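PDB 4PRL: 4-phosphoerythronate dehydrogenase from Lactobacillus jensenii, which probably catalyses the NAD-dependent oxidation of 4-phospho-D-erythronate, a D-2-hydroxyacid, to the matching 2-oxo acid. Local coordinates for residues Gly150-Gly155 against Thr194-Ala199; Leu204-Leu209 against Gly236-Thr241; Leu230-Arg235 against Leu258-His263. One frame throughout, in Å; residues are numbered along the deposited sequence.

Interaction 1: Gly150-Gly155 against Thr194-Ala199; sequences GLIGVG and TVLKEA. With NAD (nicotinamide-adenine-dinucleotide), chain C.
Two first torsions bring Ile-152 and Val-195 together. Ile-152 holds CG1 beside its backbone N (chi1 -56°), which turns the CG1-CD1 branch toward the helix; Val-195 holds CG1 anti to its own N (chi1 168°), which aims this methyl at the strand. The contact belongs to the Rossmann fold of the NAD-binding domain. Strand 148-152 leads into the glycine-rich turn, and helix 192-198 packs on the sheet, running roughly antiparallel to the strand. The short axes approach to 8.0 Å and make an angle of 143°.

No hydrogen bond joins the two segments, and the interface is apolar and buried. Val-195 CG1 is its hub. It lies 3.6 Å from Ile-152 CD1 and also 3.6 Å from Gly-150 CA. Leu-196 CD1 flanks the same isoleucine methyl more loosely, at 4.2 Å. Ala-199, just past the helix, sets its CB 3.5 Å from Gly-150 N. Gly-150 lets the helix end come this near, because a beta carbon there would run into both Ala-199 CB and Val-195 CG1. Val-195 also touches Tyr-175 of strand 171-175.

The branches of Ile-152 divide the work. While CD1 meets the helix, CG2 faces the adenine of NAD. Beyond it, Gly-153 and Gly-155 fit the GxGxxG pattern of dinucleotide-binding folds. Side chains at these two positions would collide with the cofactor. Gly-153 CA lies 3.6 Å from adenine N3A, and Gly-155 CA lies 3.3 Å from the phosphate oxygen O1N.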
loop_
_atom_site.group_PDB
_atom_site.type_symbol
_atom_site.label_atom_id
_atom_site.label_comp_id
_atom_site.label_asym_id
_atom_site.label_seq_id
_atom_site.Cartn_x
_atom_site.Cartn_y
_atom_site.Cartn_z
ATOM N N GLY A 150 -17.904 2.707 2.583
ATOM C CA GLY A 150 -18.475 3.475 3.678
ATOM C C GLY A 150 -18.467 2.622 4.914
ATOM O O GLY A 150 -18.981 1.501 4.908
ATOM N N LEU A 151 -17.860 3.140 5.963
ATOM C CA LEU A 151 -17.756 2.416 7.209
ATOM C C LEU A 151 -18.593 3.127 8.252
ATOM O O LEU A 151 -18.452 4.315 8.439
ATOM C CB LEU A 151 -16.287 2.329 7.681
ATOM C CG LEU A 151 -15.240 1.853 6.673
ATOM C CD1 LEU A 151 -13.859 1.871 7.309
ATOM C CD2 LEU A 151 -15.569 0.467 6.155
ATOM N N ILE A 152 -19.476 2.395 8.913
ATOM C CA ILE A 152 -20.209 2.913 10.054
ATOM C C ILE A 152 -19.507 2.429 11.302
ATOM O O ILE A 152 -19.569 1.247 11.658
ATOM C CB ILE A 152 -21.648 2.404 10.049
ATOM C CG1 ILE A 152 -22.320 2.766 8.718
ATOM C CG2 ILE A 152 -22.404 2.960 11.238
ATOM C CD1 ILE A 152 -22.184 4.226 8.369
ATOM N N GLY A 153 -18.763 3.333 11.912
ATOM C CA GLY A 153 -17.889 3.006 13.010
ATOM C C GLY A 153 -16.550 2.651 12.417
ATOM O O GLY A 153 -16.477 2.177 11.302
ATOM N N VAL A 154 -15.484 2.844 13.169
ATOM C CA VAL A 154 -14.180 2.429 12.709
ATOM C C VAL A 154 -13.613 1.404 13.660
ATOM O O VAL A 154 -13.839 0.220 13.504
ATOM C CB VAL A 154 -13.234 3.622 12.600
ATOM C CG1 VAL A 154 -11.900 3.194 12.045
ATOM C CG2 VAL A 154 -13.848 4.689 11.726
ATOM N N GLY A 155 -12.894 1.867 14.663
ATOM C CA GLY A 155 -12.346 0.977 15.655
ATOM C C GLY A 155 -11.134 0.276 15.117
ATOM O O GLY A 155 -10.623 0.652 14.084
ATOM N N THR A 194 -24.319 10.864 4.555
ATOM C CA THR A 194 -23.525 10.912 3.319
ATOM C C THR A 194 -22.789 9.565 3.062
ATOM O O THR A 194 -22.674 9.101 1.922
ATOM C CB THR A 194 -22.595 12.172 3.183
ATOM O OG1 THR A 194 -21.291 11.775 2.745
ATOM C CG2 THR A 194 -22.447 12.948 4.452
ATOM N N VAL A 195 -22.338 8.916 4.124
ATOM C CA VAL A 195 -21.771 7.578 3.981
ATOM C C VAL A 195 -22.767 6.601 3.311
ATOM O O VAL A 195 -22.397 5.900 2.361
ATOM C CB VAL A 195 -21.298 7.021 5.344
ATOM C CG1 VAL A 195 -20.994 5.530 5.251
ATOM C CG2 VAL A 195 -20.076 7.781 5.848
ATOM N N LEU A 196 -24.012 6.560 3.805
ATOM C CA LEU A 196 -25.049 5.676 3.245
ATOM C C LEU A 196 -25.404 5.999 1.796
ATOM O O LEU A 196 -25.616 5.105 0.977
ATOM C CB LEU A 196 -26.334 5.786 4.066
ATOM C CG LEU A 196 -26.675 4.776 5.173
ATOM C CD1 LEU A 196 -25.477 4.006 5.704
ATOM C CD2 LEU A 196 -27.377 5.504 6.306
ATOM N N LYS A 197 -25.514 7.285 1.506
ATOM C CA LYS A 197 -25.845 7.753 0.170
ATOM C C LYS A 197 -24.759 7.378 -0.836
ATOM O O LYS A 197 -25.065 6.875 -1.923
ATOM C CB LYS A 197 -26.022 9.290 0.164
ATOM C CG LYS A 197 -27.444 9.801 0.387
ATOM C CD LYS A 197 -27.965 9.560 1.802
ATOM C CE LYS A 197 -29.450 9.906 1.925
ATOM N NZ LYS A 197 -29.729 11.254 2.515
ATOM N N GLU A 198 -23.505 7.627 -0.461
ATOM C CA GLU A 198 -22.396 7.645 -1.410
ATOM C C GLU A 198 -21.608 6.342 -1.520
ATOM O O GLU A 198 -20.810 6.213 -2.424
ATOM C CB GLU A 198 -21.394 8.744 -1.033
ATOM C CG GLU A 198 -21.980 10.132 -0.791
ATOM C CD GLU A 198 -22.092 10.959 -2.045
ATOM O OE1 GLU A 198 -21.583 10.537 -3.099
ATOM O OE2 GLU A 198 -22.704 12.040 -1.981
ATOM N N ALA A 199 -21.811 5.393 -0.606
ATOM C CA ALA A 199 -20.976 4.195 -0.558
ATOM C C ALA A 199 -21.499 3.079 -1.432
ATOM O O ALA A 199 -22.674 2.749 -1.403
ATOM C CB ALA A 199 -20.845 3.695 0.858
HETATM P PA NAD C . -14.405 -1.120 18.776
HETATM O O1A NAD C . -15.170 -1.402 20.037
HETATM O O2A NAD C . -12.908 -1.191 18.779
HETATM O O5B NAD C . -14.857 0.309 18.209
HETATM C C5B NAD C . -16.035 0.426 17.405
HETATM C C4B NAD C . -16.205 1.840 16.864
HETATM O O4B NAD C . -17.584 2.129 16.652
HETATM C C3B NAD C . -15.709 2.852 17.867
HETATM O O3B NAD C . -14.585 3.534 17.348
HETATM C C2B NAD C . -16.811 3.855 18.016
HETATM O O2B NAD C . -16.240 5.126 17.766
HETATM C C1B NAD C . -17.804 3.507 16.926
HETATM N N9A NAD C . -19.181 3.895 17.343
HETATM C C8A NAD C . -19.600 4.027 18.610
HETATM N N7A NAD C . -20.887 4.431 18.667
HETATM C C5A NAD C . -21.316 4.583 17.416
HETATM C C6A NAD C . -22.574 4.986 16.773
HETATM N N6A NAD C . -23.659 5.322 17.499
HETATM N N1A NAD C . -22.620 5.014 15.437
HETATM C C2A NAD C . -21.558 4.690 14.703
HETATM N N3A NAD C . -20.387 4.320 15.222
HETATM C C4A NAD C . -20.195 4.241 16.549
HETATM O O3 NAD C . -15.017 -2.087 17.651
HETATM P PN NAD C . -14.178 -2.537 16.359
HETATM O O1N NAD C . -14.388 -1.549 15.247
HETATM O O2N NAD C . -12.797 -2.901 16.840
HETATM O O5D NAD C . -14.978 -3.863 15.966
HETATM C C5D NAD C . -15.871 -3.879 14.856
HETATM C C4D NAD C . -17.021 -4.831 15.150
HETATM O O4D NAD C . -16.639 -6.193 14.939
HETATM C C3D NAD C . -17.461 -4.725 16.603
HETATM O O3D NAD C . -18.859 -4.471 16.681
HETATM C C2D NAD C . -17.222 -6.092 17.178
HETATM O O2D NAD C . -18.260 -6.423 18.094
HETATM C C1D NAD C . -17.295 -6.969 15.943
HETATM N N1N NAD C . -16.773 -8.331 16.115
HETATM C C2N NAD C . -17.043 -9.221 15.167
HETATM C C3N NAD C . -16.607 -10.530 15.259
HETATM C C7N NAD C . -16.906 -11.517 14.179
HETATM O O7N NAD C . -16.216 -12.507 14.091
HETATM N N7N NAD C . -17.914 -11.291 13.352
HETATM C C4N NAD C . -15.875 -10.933 16.357
HETATM C C5N NAD C . -15.611 -9.996 17.334
HETATM C C6N NAD C . -16.079 -8.703 17.190
#

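Interaction 2: Leu204-Leu209 against Gly236-Thr241. With NAD (nicotinamide-adenine-dinucleotide), chain C.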
loop_
_atom_site.group_PDB
_atom_site.type_symbol
_atom_site.label_atom_id
_atom_site.label_comp_id
_atom_site.label_asym_id
_atom_site.label_seq_id
_atom_site.Cartn_x
_atom_site.Cartn_y
_atom_site.Cartn_z
ATOM N N LEU A 204 -20.158 -2.385 8.551
ATOM C CA LEU A 204 -20.520 -1.972 9.909
ATOM C C LEU A 204 -19.480 -2.381 10.930
ATOM O O LEU A 204 -19.043 -3.530 10.945
ATOM C CB LEU A 204 -21.803 -2.656 10.307
ATOM C CG LEU A 204 -22.980 -2.563 9.350
ATOM C CD1 LEU A 204 -24.166 -3.266 9.992
ATOM C CD2 LEU A 204 -23.345 -1.127 9.033
ATOM N N HIS A 205 -19.112 -1.448 11.802
ATOM C CA HIS A 205 -18.082 -1.691 12.808
ATOM C C HIS A 205 -18.383 -0.922 14.117
ATOM O O HIS A 205 -17.489 -0.380 14.809
ATOM C CB HIS A 205 -16.706 -1.367 12.206
ATOM C CG HIS A 205 -16.393 -2.199 11.006
ATOM N ND1 HIS A 205 -16.001 -3.513 11.101
ATOM C CD2 HIS A 205 -16.512 -1.940 9.683
ATOM C CE1 HIS A 205 -15.861 -4.020 9.890
ATOM N NE2 HIS A 205 -16.163 -3.084 9.012
ATOM N N THR A 206 -19.675 -0.967 14.446
ATOM C CA THR A 206 -20.297 -0.203 15.505
ATOM C C THR A 206 -20.671 -1.171 16.601
ATOM O O THR A 206 -21.262 -2.223 16.331
ATOM C CB THR A 206 -21.565 0.484 14.967
ATOM O OG1 THR A 206 -21.208 1.754 14.409
ATOM C CG2 THR A 206 -22.611 0.684 16.045
ATOM N N PRO A 207 -20.345 -0.824 17.853
ATOM C CA PRO A 207 -20.689 -1.749 18.907
ATOM C C PRO A 207 -22.201 -1.780 19.056
ATOM O O PRO A 207 -22.872 -0.800 18.739
ATOM C CB PRO A 207 -20.014 -1.136 20.125
ATOM C CG PRO A 207 -20.049 0.323 19.857
ATOM C CD PRO A 207 -19.851 0.458 18.381
ATOM N N LEU A 208 -22.727 -2.918 19.488
ATOM C CA LEU A 208 -24.148 -3.060 19.755
ATOM C C LEU A 208 -24.403 -2.439 21.104
ATOM O O LEU A 208 -23.953 -2.943 22.123
ATOM C CB LEU A 208 -24.539 -4.524 19.782
ATOM C CG LEU A 208 -25.960 -4.844 20.215
ATOM C CD1 LEU A 208 -26.958 -4.229 19.256
ATOM C CD2 LEU A 208 -26.137 -6.352 20.263
ATOM N N LEU A 209 -25.076 -1.303 21.081
ATOM C CA LEU A 209 -25.552 -0.623 22.275
ATOM C C LEU A 209 -27.078 -0.625 22.226
ATOM O O LEU A 209 -27.659 -1.124 21.274
ATOM C CB LEU A 209 -25.024 0.814 22.281
ATOM C CG LEU A 209 -23.587 1.120 22.738
ATOM C CD1 LEU A 209 -22.729 -0.104 23.045
ATOM C CD2 LEU A 209 -22.932 2.006 21.689
ATOM N N GLY A 236 -25.117 -8.919 14.705
ATOM C CA GLY A 236 -26.342 -9.115 13.941
ATOM C C GLY A 236 -27.421 -8.095 14.222
ATOM O O GLY A 236 -28.099 -7.642 13.307
ATOM N N GLU A 237 -27.557 -7.723 15.491
ATOM C CA GLU A 237 -28.648 -6.884 15.946
ATOM C C GLU A 237 -28.526 -5.441 15.440
ATOM O O GLU A 237 -29.453 -4.630 15.591
ATOM C CB GLU A 237 -28.703 -6.892 17.482
ATOM C CG GLU A 237 -29.141 -8.220 18.091
ATOM C CD GLU A 237 -28.031 -9.262 18.237
ATOM O OE1 GLU A 237 -26.831 -8.951 17.987
ATOM O OE2 GLU A 237 -28.384 -10.410 18.614
ATOM N N LEU A 238 -27.381 -5.107 14.851
ATOM C CA LEU A 238 -27.236 -3.831 14.151
ATOM C C LEU A 238 -28.174 -3.734 12.950
ATOM O O LEU A 238 -28.552 -2.649 12.569
ATOM C CB LEU A 238 -25.794 -3.626 13.688
ATOM C CG LEU A 238 -24.703 -3.606 14.765
ATOM C CD1 LEU A 238 -23.329 -3.622 14.103
ATOM C CD2 LEU A 238 -24.854 -2.392 15.663
ATOM N N VAL A 239 -28.555 -4.866 12.370
ATOM C CA VAL A 239 -29.357 -4.887 11.139
ATOM C C VAL A 239 -30.756 -5.493 11.355
ATOM O O VAL A 239 -30.925 -6.463 12.077
ATOM C CB VAL A 239 -28.600 -5.664 10.051
ATOM C CG1 VAL A 239 -29.410 -5.761 8.776
ATOM C CG2 VAL A 239 -27.237 -5.018 9.793
ATOM N N ASP A 240 -31.770 -4.889 10.755
ATOM C CA ASP A 240 -33.123 -5.411 10.838
ATOM C C ASP A 240 -33.220 -6.444 9.743
ATOM O O ASP A 240 -33.297 -6.089 8.567
ATOM C CB ASP A 240 -34.124 -4.263 10.608
ATOM C CG ASP A 240 -35.585 -4.723 10.530
ATOM O OD1 ASP A 240 -35.888 -5.881 10.170
ATOM O OD2 ASP A 240 -36.451 -3.875 10.806
ATOM N N THR A 241 -33.225 -7.713 10.118
ATOM C CA THR A 241 -33.170 -8.794 9.128
ATOM C C THR A 241 -34.331 -8.794 8.134
ATOM O O THR A 241 -34.158 -9.145 6.966
ATOM C CB THR A 241 -33.129 -10.192 9.781
ATOM O OG1 THR A 241 -32.179 -10.222 10.850
ATOM C CG2 THR A 241 -32.737 -11.246 8.760
HETATM P PA NAD C . -14.405 -1.120 18.776
HETATM O O1A NAD C . -15.170 -1.402 20.037
HETATM O O2A NAD C . -12.908 -1.191 18.779
HETATM O O5B NAD C . -14.857 0.309 18.209
HETATM C C5B NAD C . -16.035 0.426 17.405
HETATM C C4B NAD C . -16.205 1.840 16.864
HETATM O O4B NAD C . -17.584 2.129 16.652
HETATM C C3B NAD C . -15.709 2.852 17.867
HETATM O O3B NAD C . -14.585 3.534 17.348
HETATM C C2B NAD C . -16.811 3.855 18.016
HETATM O O2B NAD C . -16.240 5.126 17.766
HETATM C C1B NAD C . -17.804 3.507 16.926
HETATM N N9A NAD C . -19.181 3.895 17.343
HETATM C C8A NAD C . -19.600 4.027 18.610
HETATM N N7A NAD C . -20.887 4.431 18.667
HETATM C C5A NAD C . -21.316 4.583 17.416
HETATM C C6A NAD C . -22.574 4.986 16.773
HETATM N N6A NAD C . -23.659 5.322 17.499
HETATM N N1A NAD C . -22.620 5.014 15.437
HETATM C C2A NAD C . -21.558 4.690 14.703
HETATM N N3A NAD C . -20.387 4.320 15.222
HETATM C C4A NAD C . -20.195 4.241 16.549
HETATM O O3 NAD C . -15.017 -2.087 17.651
HETATM P PN NAD C . -14.178 -2.537 16.359
HETATM O O1N NAD C . -14.388 -1.549 15.247
HETATM O O2N NAD C . -12.797 -2.901 16.840
HETATM O O5D NAD C . -14.978 -3.863 15.966
HETATM C C5D NAD C . -15.871 -3.879 14.856
HETATM C C4D NAD C . -17.021 -4.831 15.150
HETATM O O4D NAD C . -16.639 -6.193 14.939
HETATM C C3D NAD C . -17.461 -4.725 16.603
HETATM O O3D NAD C . -18.859 -4.471 16.681
HETATM C C2D NAD C . -17.222 -6.092 17.178
HETATM O O2D NAD C . -18.260 -6.423 18.094
HETATM C C1D NAD C . -17.295 -6.969 15.943
HETATM N N1N NAD C . -16.773 -8.331 16.115
HETATM C C2N NAD C . -17.043 -9.221 15.167
HETATM C C3N NAD C . -16.607 -10.530 15.259
HETATM C C7N NAD C . -16.906 -11.517 14.179
HETATM O O7N NAD C . -16.216 -12.507 14.091
HETATM N N7N NAD C . -17.914 -11.291 13.352
HETATM C C4N NAD C . -15.875 -10.933 16.357
HETATM C C5N NAD C . -15.611 -9.996 17.334
HETATM C C6N NAD C . -16.079 -8.703 17.190
#
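Leu-238 and Leu-204 carry the tight half of this contact, between the loop after strand 201-204 and the 3-10 turn 236-238. The turn is closed by Val-239 N bonding to Gly-236 O at 3.0 Å. Leu-238 is the main wedge. Its CG lies beside the backbone N (chi1 -60°), and the two methyls reach the backbone and side chain of Thr-206. CD1 of Leu-238 is 3.3 Å from Thr-206 O, and its CD2 is 3.8 Å from Thr-206 CG2. Leu-204 runs past Leu-238 in the opposite sense and meets Val-239 at about a right angle, with Leu-204 CD1 3.5 Å from Val-239 CG2. These residues are buried; the contact is mostly apolar, with the Leu-238 methyls also against Thr-206 O.

The outer side is looser. Leu-208 and Glu-237 are both partly exposed. The methyls of Leu-208 lie against the start of the glutamate chain, with Leu-208 CD1 3.6 Å from Glu-237 CB. The chain of Glu-237 bends at chi2, so that OE1 lies 3.5 Å from Leu-208 CD2, a van der Waals contact, not a hydrogen bond.

Residues 205-207 also border the NAD. Thr-206 O accepts a weak hydrogen bond from ribose O3D of NAD, at 3.3 Å. Pro-207 CD touches ribose O4B of NAD. The His-205 ring presents its edge, nearly in plane, to NAD C5D, and its NE2 is hydrogen-bonded to Ser-203.

The contact sits where the chain leaves strand 201-204. Leu-204 still pairs with Ile-231 of strand 229-232, His-205 rests on helix 155-167, and Asp-240 N-caps helix 241-249, its OD1 bonded to Ala-243 N.

Interaction 3: Leu230-Arg235 against Leu258-His263; sequences LINAAR and LDTLAH. With NAD (nicotinamide-adenine-dinucleotide), chain C.
The flat amide of Asn-232 lies under the CG2 methyl of Thr-260, which sits over one face, 3.6 Å from Asn-232 CG. Asn-232 keeps CG opposite its backbone N (chi1 -172°), which puts the amide there. Leu-204 CD1 covers the other face, 3.6 Å from Asn-232 CG, with Val-239 on the same side near ND2. At the edge, Asn-232 ND2 donates to Arg-235 O at 3.1 Å, nearly straight (172°) and in the amide plane. Asn-232 OD1 accepts from Ala-234 N at 3.0 Å, with the donor above the carbonyl plane; this is an Asx turn. These two bonds fix the amide's rotation and shape the loop after strand 229-232. A leucine in place of Asn-232 would probably leave Ala-234 N and Arg-235 O without these mates and let the loop shift under Thr-260.

Strands 229-232 and 255-258 pair in parallel here. Asp-259 N donates to Asn-232 O at 3.0 Å, and Leu-258 CA adds a CA-H...O contact to the same oxygen.

Both segments border the nicotinamide. The carboxamide N7N of NAD donates to Asp-259 OD2 at 2.8 Å (164°) and weakly to Ala-233 O. Asp-259 is positioned in turn by Thr-293, Ser-296 and Ala-297, and Thr-260 OG1 bonds to Glu-264. One firm and one weak acceptor at N7N are consistent with the pocket orienting the carboxamide, and probably the ring that bears it.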
loop_
_atom_site.group_PDB
_atom_site.type_symbol
_atom_site.label_atom_id
_atom_site.label_comp_id
_atom_site.label_asym_id
_atom_site.label_seq_id
_atom_site.Cartn_x
_atom_site.Cartn_y
_atom_site.Cartn_z
ATOM N N LEU A 230 -23.902 -4.542 1.358
ATOM C CA LEU A 230 -23.867 -4.326 2.797
ATOM C C LEU A 230 -23.143 -5.487 3.474
ATOM O O LEU A 230 -23.562 -6.640 3.343
ATOM C CB LEU A 230 -25.278 -4.186 3.376
ATOM C CG LEU A 230 -25.362 -4.379 4.909
ATOM C CD1 LEU A 230 -24.679 -3.215 5.608
ATOM C CD2 LEU A 230 -26.777 -4.529 5.435
ATOM N N ILE A 231 -22.082 -5.156 4.214
ATOM C CA ILE A 231 -21.293 -6.138 4.928
ATOM C C ILE A 231 -21.451 -5.947 6.424
ATOM O O ILE A 231 -21.252 -4.843 6.927
ATOM C CB ILE A 231 -19.798 -5.990 4.629
ATOM C CG1 ILE A 231 -19.475 -6.233 3.142
ATOM C CG2 ILE A 231 -19.014 -6.939 5.526
ATOM C CD1 ILE A 231 -19.916 -7.577 2.569
ATOM N N ASN A 232 -21.796 -7.015 7.137
ATOM C CA ASN A 232 -21.940 -6.956 8.594
ATOM C C ASN A 232 -21.170 -8.075 9.207
ATOM O O ASN A 232 -21.650 -9.214 9.307
ATOM C CB ASN A 232 -23.390 -7.075 9.053
ATOM C CG ASN A 232 -23.543 -6.814 10.548
ATOM O OD1 ASN A 232 -22.611 -6.327 11.199
ATOM N ND2 ASN A 232 -24.717 -7.121 11.097
ATOM N N ALA A 233 -19.949 -7.752 9.594
ATOM C CA ALA A 233 -19.152 -8.659 10.397
ATOM C C ALA A 233 -19.004 -8.045 11.766
ATOM O O ALA A 233 -17.955 -8.186 12.376
ATOM C CB ALA A 233 -17.784 -8.894 9.764
ATOM N N ALA A 234 -20.042 -7.358 12.237
ATOM C CA ALA A 234 -20.012 -6.785 13.573
ATOM C C ALA A 234 -20.940 -7.532 14.553
ATOM O O ALA A 234 -20.516 -8.439 15.257
ATOM C CB ALA A 234 -20.353 -5.300 13.509
ATOM N N ARG A 235 -22.205 -7.141 14.584
ATOM C CA ARG A 235 -23.168 -7.734 15.465
ATOM C C ARG A 235 -24.486 -7.758 14.731
ATOM O O ARG A 235 -24.931 -6.745 14.201
ATOM C CB ARG A 235 -23.305 -6.892 16.743
ATOM C CG ARG A 235 -22.043 -6.738 17.597
ATOM C CD ARG A 235 -21.600 -8.059 18.182
ATOM N NE ARG A 235 -22.573 -8.613 19.111
ATOM C CZ ARG A 235 -22.739 -8.200 20.365
ATOM N NH1 ARG A 235 -23.638 -8.784 21.130
ATOM N NH2 ARG A 235 -22.022 -7.198 20.859
ATOM N N LEU A 258 -22.921 -11.386 5.591
ATOM C CA LEU A 258 -23.216 -11.299 7.012
ATOM C C LEU A 258 -22.531 -12.441 7.715
ATOM O O LEU A 258 -22.772 -13.587 7.400
ATOM C CB LEU A 258 -24.727 -11.404 7.259
ATOM C CG LEU A 258 -25.670 -10.710 6.257
ATOM C CD1 LEU A 258 -27.060 -11.321 6.308
ATOM C CD2 LEU A 258 -25.756 -9.210 6.489
ATOM N N ASP A 259 -21.680 -12.125 8.676
ATOM C CA ASP A 259 -21.045 -13.126 9.512
ATOM C C ASP A 259 -21.839 -13.282 10.779
ATOM O O ASP A 259 -21.499 -14.102 11.610
ATOM C CB ASP A 259 -19.644 -12.656 9.867
ATOM C CG ASP A 259 -18.798 -13.730 10.496
ATOM O OD1 ASP A 259 -18.725 -14.862 9.937
ATOM O OD2 ASP A 259 -18.181 -13.427 11.548
ATOM N N THR A 260 -22.902 -12.493 10.915
ATOM C CA THR A 260 -23.619 -12.347 12.174
ATOM C C THR A 260 -25.003 -11.863 11.888
ATOM O O THR A 260 -25.199 -11.087 10.983
ATOM C CB THR A 260 -22.976 -11.295 13.083
ATOM O OG1 THR A 260 -23.698 -11.228 14.320
ATOM C CG2 THR A 260 -22.983 -9.912 12.390
ATOM N N LEU A 261 -25.956 -12.280 12.700
ATOM C CA LEU A 261 -27.357 -12.187 12.308
ATOM C C LEU A 261 -28.191 -12.102 13.544
ATOM O O LEU A 261 -27.952 -12.835 14.488
ATOM C CB LEU A 261 -27.718 -13.454 11.552
ATOM C CG LEU A 261 -28.702 -13.474 10.394
ATOM C CD1 LEU A 261 -28.561 -12.285 9.450
ATOM C CD2 LEU A 261 -28.466 -14.790 9.649
ATOM N N ALA A 262 -29.160 -11.211 13.567
ATOM C CA ALA A 262 -30.058 -11.167 14.713
ATOM C C ALA A 262 -30.588 -12.583 15.044
ATOM O O ALA A 262 -30.871 -13.374 14.143
ATOM C CB ALA A 262 -31.209 -10.199 14.455
ATOM N N HIS A 263 -30.674 -12.888 16.342
ATOM C CA HIS A 263 -31.203 -14.162 16.846
ATOM C C HIS A 263 -30.347 -15.389 16.526
ATOM O O HIS A 263 -30.859 -16.500 16.506
ATOM C CB HIS A 263 -32.661 -14.376 16.380
ATOM C CG HIS A 263 -33.577 -13.240 16.735
ATOM N ND1 HIS A 263 -33.633 -12.693 18.003
ATOM C CD2 HIS A 263 -34.469 -12.547 15.988
ATOM C CE1 HIS A 263 -34.516 -11.711 18.019
ATOM N NE2 HIS A 263 -35.039 -11.603 16.810
HETATM P PA NAD C . -14.405 -1.120 18.776
HETATM O O1A NAD C . -15.170 -1.402 20.037
HETATM O O2A NAD C . -12.908 -1.191 18.779
HETATM O O5B NAD C . -14.857 0.309 18.209
HETATM C C5B NAD C . -16.035 0.426 17.405
HETATM C C4B NAD C . -16.205 1.840 16.864
HETATM O O4B NAD C . -17.584 2.129 16.652
HETATM C C3B NAD C . -15.709 2.852 17.867
HETATM O O3B NAD C . -14.585 3.534 17.348
HETATM C C2B NAD C . -16.811 3.855 18.016
HETATM O O2B NAD C . -16.240 5.126 17.766
HETATM C C1B NAD C . -17.804 3.507 16.926
HETATM N N9A NAD C . -19.181 3.895 17.343
HETATM C C8A NAD C . -19.600 4.027 18.610
HETATM N N7A NAD C . -20.887 4.431 18.667
HETATM C C5A NAD C . -21.316 4.583 17.416
HETATM C C6A NAD C . -22.574 4.986 16.773
HETATM N N6A NAD C . -23.659 5.322 17.499
HETATM N N1A NAD C . -22.620 5.014 15.437
HETATM C C2A NAD C . -21.558 4.690 14.703
HETATM N N3A NAD C . -20.387 4.320 15.222
HETATM C C4A NAD C . -20.195 4.241 16.549
HETATM O O3 NAD C . -15.017 -2.087 17.651
HETATM P PN NAD C . -14.178 -2.537 16.359
HETATM O O1N NAD C . -14.388 -1.549 15.247
HETATM O O2N NAD C . -12.797 -2.901 16.840
HETATM O O5D NAD C . -14.978 -3.863 15.966
HETATM C C5D NAD C . -15.871 -3.879 14.856
HETATM C C4D NAD C . -17.021 -4.831 15.150
HETATM O O4D NAD C . -16.639 -6.193 14.939
HETATM C C3D NAD C . -17.461 -4.725 16.603
HETATM O O3D NAD C . -18.859 -4.471 16.681
HETATM C C2D NAD C . -17.222 -6.092 17.178
HETATM O O2D NAD C . -18.260 -6.423 18.094
HETATM C C1D NAD C . -17.295 -6.969 15.943
HETATM N N1N NAD C . -16.773 -8.331 16.115
HETATM C C2N NAD C . -17.043 -9.221 15.167
HETATM C C3N NAD C . -16.607 -10.530 15.259
HETATM C C7N NAD C . -16.906 -11.517 14.179
HETATM O O7N NAD C . -16.216 -12.507 14.091
HETATM N N7N NAD C . -17.914 -11.291 13.352
HETATM C C4N NAD C . -15.875 -10.933 16.357
HETATM C C5N NAD C . -15.611 -9.996 17.334
HETATM C C6N NAD C . -16.079 -8.703 17.190
#

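How the interactions relate
All three interactions involve or adjoin the same parallel Rossmann sheet and border the same NAD. Interaction 1 is buried, apolar helix-on-strand packing at the adenine end. Interaction 3 is also buried, but it joins neighbouring strands at the nicotinamide end. It is more polar, with one backbone bond across it and an Asn-232 amide bonded within its own loop. Interaction 2 lies between them, partly buried, with a mostly apolar interior and a more exposed outer rim. His-205 N hydrogen-bonds to Ile-152 O, which links interactions 1 and 2. Interactions 2 and 3 alternate along the chain and touch, their centres about 7 Å apart. Interactions 1 and 3 do not touch; their nearest atoms are about 7 Å apart.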